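Local atomic coordinates of protein kinase A regulatory subunit, putative (PDB entry 6FTF), a protein that probably regulates the catalytic subunit of a cAMP-independent protein kinase A of a trypanosome through two cyclic nucleotide-binding domains that each hold the nucleoside analogue 7-cyano-7-deazainosine. Residues P24-S29 against A60-T65. Sequence-based numbering, arbitrary orientation.
Sequences PYFEKS and AMQRAT
Pro24 and Ala60 meet through their backbones, Pro24 O lying 3.2 Å from Ala60 CA in a CA-H...O contact bent to 122° at the hydrogen, where the irregular chain of 24-29 passes the turn leading into strand 62-67. The Gln62 amide lies over one face of the Phe26 ring, the two planes 5° apart and Gln62 CD 3.6 Å from Phe26 CZ, hence stacked, and Gln62 CG makes a CH-pi contact over the same face, 3.8 Å from the centroid of the Phe26 ring. Both side chains have CG beside the backbone N, and Gln62 then runs extended, which carries its amide over the ring. At the ring edge, Ala60 O lies 3.5 Å from Phe26 CE2. Lys28 folds back, bent at chi2 and chi4, and its NZ donates to Met61 O at 2.7 Å, in the carbonyl plane, and to Phe26 O at 2.8 Å, tilted from the plane of that second carbonyl. A third acceptor, Gly59 O, completes the grip on the ammonium, and the Lys28 chain also touches Met33 and Ile36 of helix 30-42. The contact thus fastens the loop before that helix to the helix-to-strand turn leading into edge strand 62-67 of a cupin-type cyclic nucleotide-binding domain.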
ATOM      1  N   PRO A  24      -6.255  23.685   8.142  1.00 13.71           N
ATOM      2  CA  PRO A  24      -6.573  23.945   9.546  1.00 14.17           C
ATOM      3  C   PRO A  24      -5.653  23.147  10.443  1.00 12.97           C
ATOM      4  O   PRO A  24      -5.120  22.112  10.055  1.00 12.90           O
ATOM      5  CB  PRO A  24      -8.025  23.484   9.680  1.00 19.56           C
ATOM      6  CG  PRO A  24      -8.243  22.551   8.586  1.00 19.78           C
ATOM      7  CD  PRO A  24      -7.332  22.957   7.460  1.00 14.00           C
ATOM      8  N   TYR A  25      -5.465  23.646  11.658  1.00 14.64           N
ATOM      9  CA  TYR A  25      -4.679  22.948  12.662  1.00 14.21           C
ATOM     10  C   TYR A  25      -5.500  22.875  13.933  1.00 12.74           C
ATOM     11  O   TYR A  25      -5.879  23.910  14.494  1.00 15.63           O
ATOM     12  CB  TYR A  25      -3.316  23.608  12.936  1.00 16.63           C
ATOM     13  CG  TYR A  25      -2.533  22.881  14.022  1.00 17.40           C
ATOM     14  CD1 TYR A  25      -2.309  21.509  13.943  1.00 22.27           C
ATOM     15  CD2 TYR A  25      -2.054  23.555  15.147  1.00 24.51           C
ATOM     16  CE1 TYR A  25      -1.621  20.825  14.940  1.00 19.95           C
ATOM     17  CE2 TYR A  25      -1.353  22.877  16.147  1.00 24.90           C
ATOM     18  CZ  TYR A  25      -1.143  21.508  16.035  1.00 25.69           C
ATOM     19  OH  TYR A  25      -0.466  20.806  17.024  1.00 27.01           O
ATOM     20  N   PHE A  26      -5.788  21.664  14.367  1.00 12.67           N
ATOM     21  CA  PHE A  26      -6.425  21.409  15.647  1.00 13.85           C
ATOM     22  C   PHE A  26      -5.349  20.801  16.523  1.00 14.39           C
ATOM     23  O   PHE A  26      -4.826  19.729  16.214  1.00 14.08           O
ATOM     24  CB  PHE A  26      -7.605  20.457  15.472  1.00 15.65           C
ATOM     25  CG  PHE A  26      -8.643  20.967  14.521  1.00 15.85           C
ATOM     26  CD1 PHE A  26      -9.607  21.862  14.953  1.00 19.67           C
ATOM     27  CD2 PHE A  26      -8.649  20.575  13.198  1.00 15.38           C
ATOM     28  CE1 PHE A  26     -10.558  22.342  14.085  1.00 23.59           C
ATOM     29  CE2 PHE A  26      -9.600  21.053  12.331  1.00 17.45           C
ATOM     30  CZ  PHE A  26     -10.555  21.941  12.776  1.00 21.73           C
ATOM     31  N   GLU A  27      -5.006  21.492  17.605  1.00 16.94           N
ATOM     32  CA  GLU A  27      -3.797  21.152  18.347  1.00 18.42           C
ATOM     33  C   GLU A  27      -3.797  19.686  18.765  1.00 15.37           C
ATOM     34  O   GLU A  27      -4.810  19.158  19.232  1.00 17.17           O
ATOM     35  CB  GLU A  27      -3.653  22.052  19.578  1.00 28.11           C
ATOM     36  CG  GLU A  27      -2.239  22.047  20.135  1.00 43.94           C
ATOM     37  CD  GLU A  27      -2.165  22.547  21.562  1.00 59.31           C
ATOM     38  OE1 GLU A  27      -3.164  23.119  22.048  1.00 63.38           O
ATOM     39  OE2 GLU A  27      -1.107  22.357  22.201  1.00 65.43           O
ATOM     40  N   LYS A  28      -2.652  19.039  18.578  1.00 15.97           N
ATOM     41  CA  LYS A  28      -2.474  17.625  18.861  1.00 16.26           C
ATOM     42  C   LYS A  28      -1.368  17.469  19.889  1.00 15.92           C
ATOM     43  O   LYS A  28      -0.368  18.195  19.854  1.00 16.62           O
ATOM     44  CB  LYS A  28      -2.040  16.870  17.602  1.00 14.92           C
ATOM     45  CG  LYS A  28      -3.014  16.896  16.446  1.00 12.63           C
ATOM     46  CD  LYS A  28      -4.310  16.182  16.793  1.00 14.17           C
ATOM     47  CE  LYS A  28      -5.218  16.010  15.600  1.00 12.68           C
ATOM     48  NZ  LYS A  28      -5.738  17.274  15.101  1.00 15.72           N
ATOM     49  N   SER A  29      -1.542  16.515  20.800  1.00 14.09           N
ATOM     50  CA  SER A  29      -0.453  16.106  21.658  1.00 13.94           C
ATOM     51  C   SER A  29       0.551  15.286  20.844  1.00 12.71           C
ATOM     52  O   SER A  29       0.259  14.805  19.744  1.00 12.50           O
ATOM     53  CB  SER A  29      -0.996  15.246  22.790  1.00 14.77           C
ATOM     54  OG  SER A  29      -1.409  14.005  22.253  1.00 12.63           O
ATOM     55  N   ALA A  60      -4.648  18.557  10.800  1.00  9.91           N
ATOM     56  CA  ALA A  60      -5.932  19.018  10.299  1.00  9.74           C
ATOM     57  C   ALA A  60      -7.074  18.065  10.622  1.00 10.28           C
ATOM     58  O   ALA A  60      -8.236  18.425  10.409  1.00 11.68           O
ATOM     59  CB  ALA A  60      -5.884  19.201   8.777  1.00 10.91           C
ATOM     60  N   MET A  61      -6.784  16.895  11.156  0.72 10.98           N
ATOM     61  CA  MET A  61      -7.816  15.904  11.385  0.72  9.38           C
ATOM     62  C   MET A  61      -8.504  16.091  12.725  0.72 10.14           C
ATOM     63  O   MET A  61      -7.948  16.656  13.680  0.72 11.13           O
ATOM     64  CB  MET A  61      -7.212  14.516  11.267  0.72 11.45           C
ATOM     65  CG  MET A  61      -6.719  14.245   9.855  0.72  8.85           C
ATOM     66  SD  MET A  61      -6.117  12.574   9.580  0.72 12.55           S
ATOM     67  CE  MET A  61      -4.449  12.666   9.741  0.72 42.45           C
ATOM     68  N   GLN A  62      -9.751  15.645  12.770  1.00  9.54           N
ATOM     69  CA  GLN A  62     -10.549  15.689  13.987  1.00 10.15           C
ATOM     70  C   GLN A  62     -11.127  14.304  14.245  1.00  9.81           C
ATOM     71  O   GLN A  62     -11.401  13.543  13.317  1.00 11.20           O
ATOM     72  CB  GLN A  62     -11.703  16.673  13.834  1.00 11.28           C
ATOM     73  CG  GLN A  62     -11.281  18.088  13.467  1.00 13.19           C
ATOM     74  CD  GLN A  62     -12.480  18.973  13.210  1.00 16.61           C
ATOM     75  OE1 GLN A  62     -12.948  19.113  12.070  1.00 21.88           O
ATOM     76  NE2 GLN A  62     -13.000  19.548  14.268  1.00 17.32           N
ATOM     77  N   ARG A  63     -11.353  13.977  15.503  1.00  9.61           N
ATOM     78  CA  ARG A  63     -11.803  12.636  15.853  1.00  9.28           C
ATOM     79  C   ARG A  63     -13.318  12.534  15.841  1.00  9.30           C
ATOM     80  O   ARG A  63     -14.010  13.444  16.302  1.00 12.10           O
ATOM     81  CB  ARG A  63     -11.282  12.247  17.230  1.00 10.01           C
ATOM     82  CG  ARG A  63     -11.609  10.803  17.629  1.00 10.50           C
ATOM     83  CD  ARG A  63     -10.719  10.377  18.784  1.00 11.59           C
ATOM     84  NE  ARG A  63     -10.916  11.259  19.926  1.00 12.11           N
ATOM     85  CZ  ARG A  63     -10.015  11.541  20.850  1.00 10.44           C
ATOM     86  NH1 ARG A  63     -10.349  12.367  21.826  1.00 12.62           N
ATOM     87  NH2 ARG A  63      -8.806  11.023  20.809  1.00 10.56           N
ATOM     88  N   ALA A  64     -13.823  11.407  15.364  1.00  9.75           N
ATOM     89  CA  ALA A  64     -15.247  11.103  15.407  1.00 10.09           C
ATOM     90  C   ALA A  64     -15.438   9.664  15.852  1.00 10.07           C
ATOM     91  O   ALA A  64     -14.578   8.817  15.612  1.00 10.95           O
ATOM     92  CB  ALA A  64     -15.882  11.294  14.029  1.00 12.69           C
ATOM     93  N   THR A  65     -16.565   9.387  16.505  1.00 10.19           N
ATOM     94  CA  THR A  65     -16.863   8.025  16.906  1.00 10.18           C
ATOM     95  C   THR A  65     -18.268   7.664  16.472  1.00 10.16           C
ATOM     96  O   THR A  65     -19.138   8.525  16.322  1.00 11.39           O
ATOM     97  CB  THR A  65     -16.729   7.803  18.413  1.00 10.00           C
ATOM     98  OG1 THR A  65     -17.740   8.544  19.100  1.00 10.96           O
ATOM     99  CG2 THR A  65     -15.362   8.205  18.888  1.00 11.59           C
TER